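Local coordinates for CDP-4-keto-6-deoxy-D-glucose-3-dehydrase (Yersinia pseudotuberculosis, PDB 3BB8), which probably uses pyridoxal 5'-phosphate to dehydrate CDP-4-keto-6-deoxy-D-glucose at C3 in lipopolysaccharide sugar synthesis, at residues L303-I306 against E307-E311; N400-R403 against I404-Q407; L422-V425 against V426-E430. The protein carries 1 engineered substitution. One frame throughout, in Å; residues are numbered along the deposited sequence.

Contact 1: residues L303-I306 against E307-E311; sequences LERI and EEFVE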
ATOM      1  N   LEU A 303      16.970  -1.028  12.481  1.00 47.01           N
ATOM      2  CA  LEU A 303      18.168  -0.513  11.826  1.00 50.44           C
ATOM      3  C   LEU A 303      19.428  -0.590  12.687  1.00 52.67           C
ATOM      4  O   LEU A 303      20.545  -0.607  12.169  1.00 53.07           O
ATOM      5  CB  LEU A 303      17.949   0.931  11.368  1.00 50.06           C
ATOM      6  CG  LEU A 303      17.307   1.107   9.988  1.00 50.75           C
ATOM      7  CD1 LEU A 303      17.109   2.590   9.700  1.00 52.19           C
ATOM      8  CD2 LEU A 303      18.199   0.483   8.924  1.00 47.23           C
ATOM      9  N   GLU A 304      19.262  -0.630  14.000  1.00 53.99           N
ATOM     10  CA  GLU A 304      20.428  -0.713  14.859  1.00 58.70           C
ATOM     11  C   GLU A 304      21.064  -2.099  14.717  1.00 58.99           C
ATOM     12  O   GLU A 304      22.288  -2.234  14.651  1.00 58.67           O
ATOM     13  CB  GLU A 304      20.029  -0.467  16.318  1.00 61.85           C
ATOM     14  CG  GLU A 304      19.417   0.909  16.579  1.00 66.93           C
ATOM     15  CD  GLU A 304      19.018   1.109  18.036  1.00 69.31           C
ATOM     16  OE1 GLU A 304      19.898   0.983  18.918  1.00 70.96           O
ATOM     17  OE2 GLU A 304      17.828   1.395  18.301  1.00 70.09           O
ATOM     18  N   ARG A 305      20.211  -3.117  14.628  1.00 58.37           N
ATOM     19  CA  ARG A 305      20.642  -4.509  14.539  1.00 57.72           C
ATOM     20  C   ARG A 305      20.992  -5.024  13.143  1.00 56.79           C
ATOM     21  O   ARG A 305      21.396  -6.173  12.999  1.00 57.47           O
ATOM     22  CB  ARG A 305      19.552  -5.393  15.157  1.00 57.42           C
ATOM     23  CG  ARG A 305      18.972  -4.762  16.417  1.00 60.05           C
ATOM     24  CD  ARG A 305      17.702  -5.421  16.929  1.00 61.44           C
ATOM     25  NE  ARG A 305      17.968  -6.616  17.722  1.00 63.73           N
ATOM     26  CZ  ARG A 305      17.182  -7.047  18.707  1.00 63.94           C
ATOM     27  NH1 ARG A 305      16.080  -6.376  19.027  1.00 62.28           N
ATOM     28  NH2 ARG A 305      17.492  -8.157  19.365  1.00 63.72           N
ATOM     29  N   ILE A 306      20.867  -4.186  12.119  1.00 55.34           N
ATOM     30  CA  ILE A 306      21.146  -4.635  10.761  1.00 53.64           C
ATOM     31  C   ILE A 306      22.567  -5.150  10.528  1.00 54.47           C
ATOM     32  O   ILE A 306      22.756  -6.177   9.872  1.00 52.79           O
ATOM     33  CB  ILE A 306      20.835  -3.526   9.724  1.00 52.43           C
ATOM     34  CG1 ILE A 306      21.088  -4.046   8.306  1.00 50.33           C
ATOM     35  CG2 ILE A 306      21.691  -2.306   9.987  1.00 52.60           C
ATOM     36  CD1 ILE A 306      20.208  -5.212   7.912  1.00 49.47           C
ATOM     37  N   GLU A 307      23.568  -4.449  11.054  1.00 55.30           N
ATOM     38  CA  GLU A 307      24.950  -4.882  10.860  1.00 55.72           C
ATOM     39  C   GLU A 307      25.181  -6.231  11.527  1.00 54.07           C
ATOM     40  O   GLU A 307      25.877  -7.089  10.993  1.00 52.95           O
ATOM     41  CB  GLU A 307      25.917  -3.831  11.402  1.00 57.55           C
ATOM     42  CG  GLU A 307      25.911  -2.552  10.574  1.00 62.59           C
ATOM     43  CD  GLU A 307      26.928  -1.531  11.045  1.00 64.98           C
ATOM     44  OE1 GLU A 307      26.776  -1.011  12.172  1.00 65.62           O
ATOM     45  OE2 GLU A 307      27.882  -1.250  10.282  1.00 65.70           O
ATOM     46  N   GLU A 308      24.579  -6.407  12.695  1.00 52.71           N
ATOM     47  CA  GLU A 308      24.675  -7.651  13.437  1.00 52.96           C
ATOM     48  C   GLU A 308      24.051  -8.750  12.565  1.00 51.95           C
ATOM     49  O   GLU A 308      24.678  -9.774  12.270  1.00 51.24           O
ATOM     50  CB  GLU A 308      23.893  -7.521  14.743  1.00 54.90           C
ATOM     51  CG  GLU A 308      23.917  -8.755  15.621  1.00 60.49           C
ATOM     52  CD  GLU A 308      22.614  -8.945  16.379  1.00 64.59           C
ATOM     53  OE1 GLU A 308      22.076  -7.944  16.905  1.00 66.27           O
ATOM     54  OE2 GLU A 308      22.131 -10.100  16.454  1.00 67.10           O
ATOM     55  N   PHE A 309      22.808  -8.513  12.154  1.00 49.08           N
ATOM     56  CA  PHE A 309      22.064  -9.447  11.318  1.00 46.00           C
ATOM     57  C   PHE A 309      22.823  -9.881  10.070  1.00 45.22           C
ATOM     58  O   PHE A 309      22.925 -11.070   9.791  1.00 45.38           O
ATOM     59  CB  PHE A 309      20.725  -8.836  10.905  1.00 43.88           C
ATOM     60  CG  PHE A 309      19.740  -8.702  12.030  1.00 40.02           C
ATOM     61  CD1 PHE A 309      19.903  -9.419  13.208  1.00 40.19           C
ATOM     62  CD2 PHE A 309      18.619  -7.900  11.889  1.00 39.23           C
ATOM     63  CE1 PHE A 309      18.954  -9.340  14.235  1.00 41.16           C
ATOM     64  CE2 PHE A 309      17.666  -7.815  12.902  1.00 41.67           C
ATOM     65  CZ  PHE A 309      17.831  -8.538  14.081  1.00 40.91           C
ATOM     66  N   VAL A 310      23.346  -8.918   9.318  1.00 45.14           N
ATOM     67  CA  VAL A 310      24.089  -9.221   8.098  1.00 45.95           C
ATOM     68  C   VAL A 310      25.292 -10.118   8.379  1.00 49.05           C
ATOM     69  O   VAL A 310      25.567 -11.062   7.635  1.00 49.88           O
ATOM     70  CB  VAL A 310      24.579  -7.932   7.414  1.00 44.16           C
ATOM     71  CG1 VAL A 310      25.375  -8.268   6.160  1.00 41.19           C
ATOM     72  CG2 VAL A 310      23.388  -7.051   7.066  1.00 43.93           C
ATOM     73  N   GLU A 311      26.007  -9.810   9.455  1.00 50.94           N
ATOM     74  CA  GLU A 311      27.177 -10.577   9.860  1.00 52.15           C
ATOM     75  C   GLU A 311      26.762 -11.992  10.255  1.00 51.17           C
ATOM     76  O   GLU A 311      27.413 -12.967   9.884  1.00 50.52           O
ATOM     77  CB  GLU A 311      27.867  -9.874  11.036  1.00 54.90           C
ATOM     78  CG  GLU A 311      28.918 -10.705  11.763  1.00 60.64           C
ATOM     79  CD  GLU A 311      29.558  -9.951  12.932  1.00 64.34           C
ATOM     80  OE1 GLU A 311      28.809  -9.420  13.787  1.00 64.52           O
ATOM     81  OE2 GLU A 311      30.809  -9.896  12.996  1.00 64.47           O
TER
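One face of the F309 ring lies over the backbone and CB of R305, the residue one helical turn earlier. CB stands above the ring in a CH-pi contact, 3.9 Å from the F309 centroid, and closest to CZ. Nearer the other end of the same face, R305 O lies 3.2 Å above the ring plane, offset toward the rim beside CG. That oxygen also accepts the F309 backbone N-H, with F309 N at 2.9 Å and the bond almost straight at 174°. F309 CG turns away from its own carbonyl carbon and beside its N (chi1 -70°), which lays the ring back over the preceding turn. The R305 guanidinium plane lies 20° from that of the ring, with NE 4.1 Å from F309 CZ. At the guanidinium edge, E308 OE1 is 4.4 Å from R305 NE, too far for a salt bridge; NH1 makes one with E45. On the apolar side, I306 and V310 run side by side, I306 CD1 3.8 Å from V310 CG2, and both rest on Y74 of helix 62-75. These i to i+4 pairings bridge a kink in helix 293-323, where the N atoms of E307 and E308 lack the bond to the preceding turn. This is the long helix of an aspartate aminotransferase fold, with I306 about 12 Å, side chain to side chain, from the cofactor-binding D194 and S215.

Contact 2: residues N400-R403 against I404-Q407; sequences NTDR and IMNQ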
ATOM      1  N   ASN A 400      17.447 -23.925 -16.701  1.00 41.64           N
ATOM      2  CA  ASN A 400      17.791 -23.821 -15.287  1.00 40.43           C
ATOM      3  C   ASN A 400      16.613 -23.368 -14.439  1.00 39.25           C
ATOM      4  O   ASN A 400      16.464 -23.806 -13.293  1.00 39.15           O
ATOM      5  CB  ASN A 400      18.978 -22.878 -15.103  1.00 42.19           C
ATOM      6  CG  ASN A 400      20.290 -23.515 -15.538  1.00 43.64           C
ATOM      7  OD1 ASN A 400      21.337 -22.868 -15.571  1.00 44.80           O
ATOM      8  ND2 ASN A 400      20.233 -24.796 -15.865  1.00 42.60           N
ATOM      9  N   THR A 401      15.773 -22.505 -15.012  1.00 36.10           N
ATOM     10  CA  THR A 401      14.595 -21.998 -14.317  1.00 34.70           C
ATOM     11  C   THR A 401      13.661 -23.156 -14.026  1.00 35.18           C
ATOM     12  O   THR A 401      13.149 -23.286 -12.919  1.00 34.51           O
ATOM     13  CB  THR A 401      13.823 -20.964 -15.176  1.00 33.58           C
ATOM     14  OG1 THR A 401      14.686 -19.867 -15.494  1.00 33.11           O
ATOM     15  CG2 THR A 401      12.609 -20.450 -14.427  1.00 31.19           C
ATOM     16  N   ASP A 402      13.433 -23.992 -15.036  1.00 37.52           N
ATOM     17  CA  ASP A 402      12.568 -25.156 -14.868  1.00 39.64           C
ATOM     18  C   ASP A 402      13.170 -26.092 -13.830  1.00 39.56           C
ATOM     19  O   ASP A 402      12.458 -26.681 -13.011  1.00 40.39           O
ATOM     20  CB  ASP A 402      12.406 -25.909 -16.194  1.00 41.68           C
ATOM     21  CG  ASP A 402      11.335 -25.306 -17.075  1.00 43.85           C
ATOM     22  OD1 ASP A 402      10.253 -24.987 -16.543  1.00 44.94           O
ATOM     23  OD2 ASP A 402      11.569 -25.165 -18.293  1.00 45.15           O
ATOM     24  N   ARG A 403      14.489 -26.228 -13.862  1.00 39.11           N
ATOM     25  CA  ARG A 403      15.149 -27.107 -12.909  1.00 41.81           C
ATOM     26  C   ARG A 403      14.908 -26.575 -11.499  1.00 41.10           C
ATOM     27  O   ARG A 403      14.701 -27.346 -10.558  1.00 41.30           O
ATOM     28  CB  ARG A 403      16.652 -27.179 -13.194  1.00 42.63           C
ATOM     29  CG  ARG A 403      17.302 -28.418 -12.610  1.00 45.15           C
ATOM     30  CD  ARG A 403      18.809 -28.358 -12.678  1.00 46.49           C
ATOM     31  NE  ARG A 403      19.409 -29.481 -11.965  1.00 46.50           N
ATOM     32  CZ  ARG A 403      20.620 -29.457 -11.420  1.00 47.12           C
ATOM     33  NH1 ARG A 403      21.370 -28.361 -11.503  1.00 43.18           N
ATOM     34  NH2 ARG A 403      21.082 -30.530 -10.791  1.00 45.86           N
ATOM     35  N   ILE A 404      14.917 -25.251 -11.359  1.00 38.71           N
ATOM     36  CA  ILE A 404      14.706 -24.640 -10.054  1.00 36.84           C
ATOM     37  C   ILE A 404      13.280 -24.876  -9.608  1.00 36.36           C
ATOM     38  O   ILE A 404      13.021 -25.189  -8.448  1.00 33.57           O
ATOM     39  CB  ILE A 404      14.990 -23.113 -10.091  1.00 37.42           C
ATOM     40  CG1 ILE A 404      16.487 -22.875 -10.334  1.00 36.80           C
ATOM     41  CG2 ILE A 404      14.557 -22.467  -8.786  1.00 34.44           C
ATOM     42  CD1 ILE A 404      16.878 -21.417 -10.406  1.00 38.00           C
ATOM     43  N   MET A 405      12.351 -24.738 -10.547  1.00 38.24           N
ATOM     44  CA  MET A 405      10.941 -24.939 -10.249  1.00 38.01           C
ATOM     45  C   MET A 405      10.702 -26.352  -9.745  1.00 37.29           C
ATOM     46  O   MET A 405       9.896 -26.567  -8.842  1.00 37.87           O
ATOM     47  CB  MET A 405      10.094 -24.693 -11.501  1.00 39.82           C
ATOM     48  CG  MET A 405       8.605 -24.962 -11.303  1.00 40.15           C
ATOM     49  SD  MET A 405       7.701 -24.946 -12.861  1.00 42.42           S
ATOM     50  CE  MET A 405       8.487 -26.327 -13.688  1.00 41.39           C
ATOM     51  N   ASN A 406      11.418 -27.313 -10.324  1.00 36.57           N
ATOM     52  CA  ASN A 406      11.258 -28.716  -9.944  1.00 37.07           C
ATOM     53  C   ASN A 406      12.169 -29.258  -8.861  1.00 36.12           C
ATOM     54  O   ASN A 406      11.736 -30.057  -8.034  1.00 36.08           O
ATOM     55  CB  ASN A 406      11.451 -29.627 -11.160  1.00 37.80           C
ATOM     56  CG  ASN A 406      10.367 -29.466 -12.187  1.00 36.46           C
ATOM     57  OD1 ASN A 406       9.193 -29.697 -11.899  1.00 35.78           O
ATOM     58  ND2 ASN A 406      10.753 -29.067 -13.400  1.00 34.01           N
ATOM     59  N   GLN A 407      13.425 -28.828  -8.858  1.00 36.95           N
ATOM     60  CA  GLN A 407      14.398 -29.383  -7.918  1.00 37.86           C
ATOM     61  C   GLN A 407      14.991 -28.500  -6.826  1.00 38.21           C
ATOM     62  O   GLN A 407      15.720 -28.999  -5.964  1.00 38.78           O
ATOM     63  CB  GLN A 407      15.546 -29.984  -8.729  1.00 38.52           C
ATOM     64  CG  GLN A 407      15.096 -30.974  -9.797  1.00 39.61           C
ATOM     65  CD  GLN A 407      14.611 -32.271  -9.196  1.00 41.40           C
ATOM     66  OE1 GLN A 407      15.356 -32.951  -8.487  1.00 45.41           O
ATOM     67  NE2 GLN A 407      13.366 -32.626  -9.468  1.00 40.08           N
TER
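M405 folds back on D402, three residues earlier, and can be traced outward atom by atom. Its CB sits 3.4 Å from D402 O, with T401 O a little farther off. CG then points opposite the M405 backbone N (chi1 177°), beside the carbonyl carbon, and the bend at chi3 (63°) swings the terminal methyl round until CE lies 3.6 Å from D402 OD1. The two side chains run alongside each other, pointing the same way. The methyl thus rests against a carboxylate oxygen that is already engaged in a salt bridge with R383, whose side chain M405 also touches. M405 packs on P273 of the second subunit as well. The setting is the short helix 399-407, whose i to i+4 backbone bonds run from I404 N to N400 O through to Q407 N to R403 O; its last residue also pairs through its backbone with L351 as the chain enters strand 408-411, an outer strand, within this chain, of a three-stranded antiparallel sheet. On another side of the helix, I404 CG1 lies 3.1 Å from N400 O, and the branched side chain packs on V139 and L376. R403 stretches out straight from CG to NE, its CG 4.4 Å from Q407 CG, and its guanidinium is held by two carboxylates, NE bonding to E353 and NH2 to E332.

Contact 3: residues L422-V425 against V426-E430; sequences LDYV and VSKFE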
ATOM      1  N   LEU A 422      21.193 -25.259  13.463  1.00 41.91           N
ATOM      2  CA  LEU A 422      21.823 -25.707  12.235  1.00 42.61           C
ATOM      3  C   LEU A 422      22.388 -27.119  12.310  1.00 45.68           C
ATOM      4  O   LEU A 422      22.201 -27.915  11.383  1.00 46.42           O
ATOM      5  CB  LEU A 422      22.919 -24.727  11.825  1.00 41.76           C
ATOM      6  CG  LEU A 422      22.453 -23.286  11.577  1.00 43.37           C
ATOM      7  CD1 LEU A 422      23.625 -22.452  11.079  1.00 44.01           C
ATOM      8  CD2 LEU A 422      21.323 -23.270  10.556  1.00 42.62           C
ATOM      9  N   ASP A 423      23.088 -27.429  13.397  1.00 45.03           N
ATOM     10  CA  ASP A 423      23.659 -28.759  13.564  1.00 45.43           C
ATOM     11  C   ASP A 423      22.538 -29.788  13.481  1.00 44.62           C
ATOM     12  O   ASP A 423      22.702 -30.848  12.876  1.00 42.62           O
ATOM     13  CB  ASP A 423      24.384 -28.866  14.913  1.00 44.70           C
ATOM     14  CG  ASP A 423      25.761 -28.228  14.887  1.00 46.84           C
ATOM     15  OD1 ASP A 423      26.256 -27.831  15.962  1.00 46.77           O
ATOM     16  OD2 ASP A 423      26.359 -28.134  13.789  1.00 47.94           O
ATOM     17  N   TYR A 424      21.396 -29.461  14.082  1.00 43.44           N
ATOM     18  CA  TYR A 424      20.257 -30.364  14.063  1.00 43.99           C
ATOM     19  C   TYR A 424      19.780 -30.582  12.632  1.00 45.65           C
ATOM     20  O   TYR A 424      19.462 -31.706  12.242  1.00 46.52           O
ATOM     21  CB  TYR A 424      19.105 -29.804  14.896  1.00 43.46           C
ATOM     22  CG  TYR A 424      17.827 -30.594  14.729  1.00 43.61           C
ATOM     23  CD1 TYR A 424      17.683 -31.856  15.305  1.00 43.84           C
ATOM     24  CD2 TYR A 424      16.783 -30.106  13.946  1.00 43.95           C
ATOM     25  CE1 TYR A 424      16.529 -32.613  15.105  1.00 43.73           C
ATOM     26  CE2 TYR A 424      15.626 -30.854  13.739  1.00 43.21           C
ATOM     27  CZ  TYR A 424      15.508 -32.104  14.320  1.00 43.75           C
ATOM     28  OH  TYR A 424      14.370 -32.843  14.122  1.00 45.76           O
ATOM     29  N   VAL A 425      19.720 -29.501  11.859  1.00 44.37           N
ATOM     30  CA  VAL A 425      19.290 -29.587  10.473  1.00 43.90           C
ATOM     31  C   VAL A 425      20.238 -30.500   9.706  1.00 44.11           C
ATOM     32  O   VAL A 425      19.799 -31.391   8.976  1.00 43.12           O
ATOM     33  CB  VAL A 425      19.263 -28.187   9.805  1.00 43.70           C
ATOM     34  CG1 VAL A 425      19.180 -28.314   8.291  1.00 38.48           C
ATOM     35  CG2 VAL A 425      18.077 -27.399  10.328  1.00 43.20           C
ATOM     36  N   VAL A 426      21.534 -30.269   9.875  1.00 44.11           N
ATOM     37  CA  VAL A 426      22.551 -31.066   9.202  1.00 45.17           C
ATOM     38  C   VAL A 426      22.418 -32.561   9.506  1.00 46.03           C
ATOM     39  O   VAL A 426      22.597 -33.393   8.620  1.00 46.78           O
ATOM     40  CB  VAL A 426      23.979 -30.594   9.591  1.00 44.16           C
ATOM     41  CG1 VAL A 426      25.012 -31.628   9.177  1.00 43.14           C
ATOM     42  CG2 VAL A 426      24.292 -29.280   8.905  1.00 42.60           C
ATOM     43  N   SER A 427      22.101 -32.904  10.750  1.00 46.03           N
ATOM     44  CA  SER A 427      21.970 -34.309  11.114  1.00 46.15           C
ATOM     45  C   SER A 427      20.777 -34.918  10.387  1.00 46.15           C
ATOM     46  O   SER A 427      20.774 -36.110  10.060  1.00 45.14           O
ATOM     47  CB  SER A 427      21.807 -34.466  12.634  1.00 45.78           C
ATOM     48  OG  SER A 427      20.496 -34.143  13.066  1.00 46.59           O
ATOM     49  N   LYS A 428      19.763 -34.098  10.127  1.00 44.39           N
ATOM     50  CA  LYS A 428      18.582 -34.581   9.429  1.00 43.39           C
ATOM     51  C   LYS A 428      18.879 -34.831   7.954  1.00 42.40           C
ATOM     52  O   LYS A 428      18.347 -35.767   7.361  1.00 42.20           O
ATOM     53  CB  LYS A 428      17.424 -33.601   9.599  1.00 42.86           C
ATOM     54  CG  LYS A 428      16.756 -33.716  10.959  1.00 44.42           C
ATOM     55  CD  LYS A 428      16.253 -35.129  11.161  1.00 46.65           C
ATOM     56  CE  LYS A 428      15.595 -35.327  12.511  1.00 50.36           C
ATOM     57  NZ  LYS A 428      15.121 -36.741  12.668  1.00 51.68           N
ATOM     58  N   PHE A 429      19.734 -34.006   7.359  1.00 41.57           N
ATOM     59  CA  PHE A 429      20.085 -34.210   5.964  1.00 42.04           C
ATOM     60  C   PHE A 429      20.900 -35.502   5.872  1.00 42.17           C
ATOM     61  O   PHE A 429      20.689 -36.327   4.980  1.00 39.77           O
ATOM     62  CB  PHE A 429      20.910 -33.039   5.428  1.00 42.62           C
ATOM     63  CG  PHE A 429      20.096 -31.993   4.717  1.00 44.67           C
ATOM     64  CD1 PHE A 429      19.340 -31.069   5.431  1.00 44.26           C
ATOM     65  CD2 PHE A 429      20.091 -31.930   3.323  1.00 45.30           C
ATOM     66  CE1 PHE A 429      18.591 -30.091   4.771  1.00 45.88           C
ATOM     67  CE2 PHE A 429      19.344 -30.957   2.654  1.00 46.58           C
ATOM     68  CZ  PHE A 429      18.594 -30.036   3.380  1.00 45.50           C
ATOM     69  N   GLU A 430      21.829 -35.670   6.810  1.00 41.66           N
ATOM     70  CA  GLU A 430      22.666 -36.861   6.848  1.00 42.09           C
ATOM     71  C   GLU A 430      21.815 -38.102   7.094  1.00 40.81           C
ATOM     72  O   GLU A 430      22.006 -39.119   6.447  1.00 40.22           O
ATOM     73  CB  GLU A 430      23.742 -36.711   7.923  1.00 41.44           C
ATOM     74  CG  GLU A 430      24.865 -35.787   7.483  1.00 42.75           C
ATOM     75  CD  GLU A 430      25.782 -35.377   8.618  1.00 42.92           C
ATOM     76  OE1 GLU A 430      26.791 -34.688   8.347  1.00 45.10           O
ATOM     77  OE2 GLU A 430      25.492 -35.732   9.777  1.00 46.03           O
TER
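Y424 and K428, four residues apart on helix 419-432, meet by a CH-pi contact, the lysine's aliphatic chain passing over one face of the ring. K428 CG stands 3.9 Å above the Y424 plane, offset toward the rim, and the bend at chi2 (-58°) brings CE to 3.2 Å from Y424 OH. Each polar end has a partner of its own: the hydroxyl bonds to A369 O, the ammonium pairs with E431. Purely apolar contact joins V425 and F429, again i to i+4, side by side with V425 CG1 4.0 Å from F429 CD1; both also press on I411 of strand 408-411. The same phenylalanine ring presents its edge, in plane, to V425 O, with CD1 at 3.6 Å. Among the hydrogen bonds, S427 OG reaches the carbonyl three residues earlier, 2.8 Å from Y424 O. A chi1 of 77° sets the hydroxyl between the S427 N and carbonyl carbon. It approaches well off the carbonyl direction (C=O...OG angle 128°), and K428 N arrives from the same face of the carbonyl plane at 3.2 Å from Y424 O. V425 O accepts the F429 N-H and, weakly, that of K428. Y424 O thus takes two donors, and the serine hydroxyl gives its hydrogen to the preceding turn, tying that polar group to its own helix, while the lysine methylenes rather than its charge pack on the tyrosine.

How the contacts relate
Each contact joins successive turns of one helix, so none closes a long loop; followed from the N terminus they stand in series, without nesting or crossing. Contact 1 belongs to the long helix 293-323, contact 2 to helix 399-407 and contact 3 to helix 419-432. None touches another: contacts 1 and 2 are about 32 Å apart between centres, while contact 3 comes within about 10 Å of each by nearest atoms. The fold nevertheless connects them. Helix 419-432 packs through L422 and V426 on the later part of the helix carrying contact 1, and through V425 and F429 on strand 408-411, which directly follows contact 2.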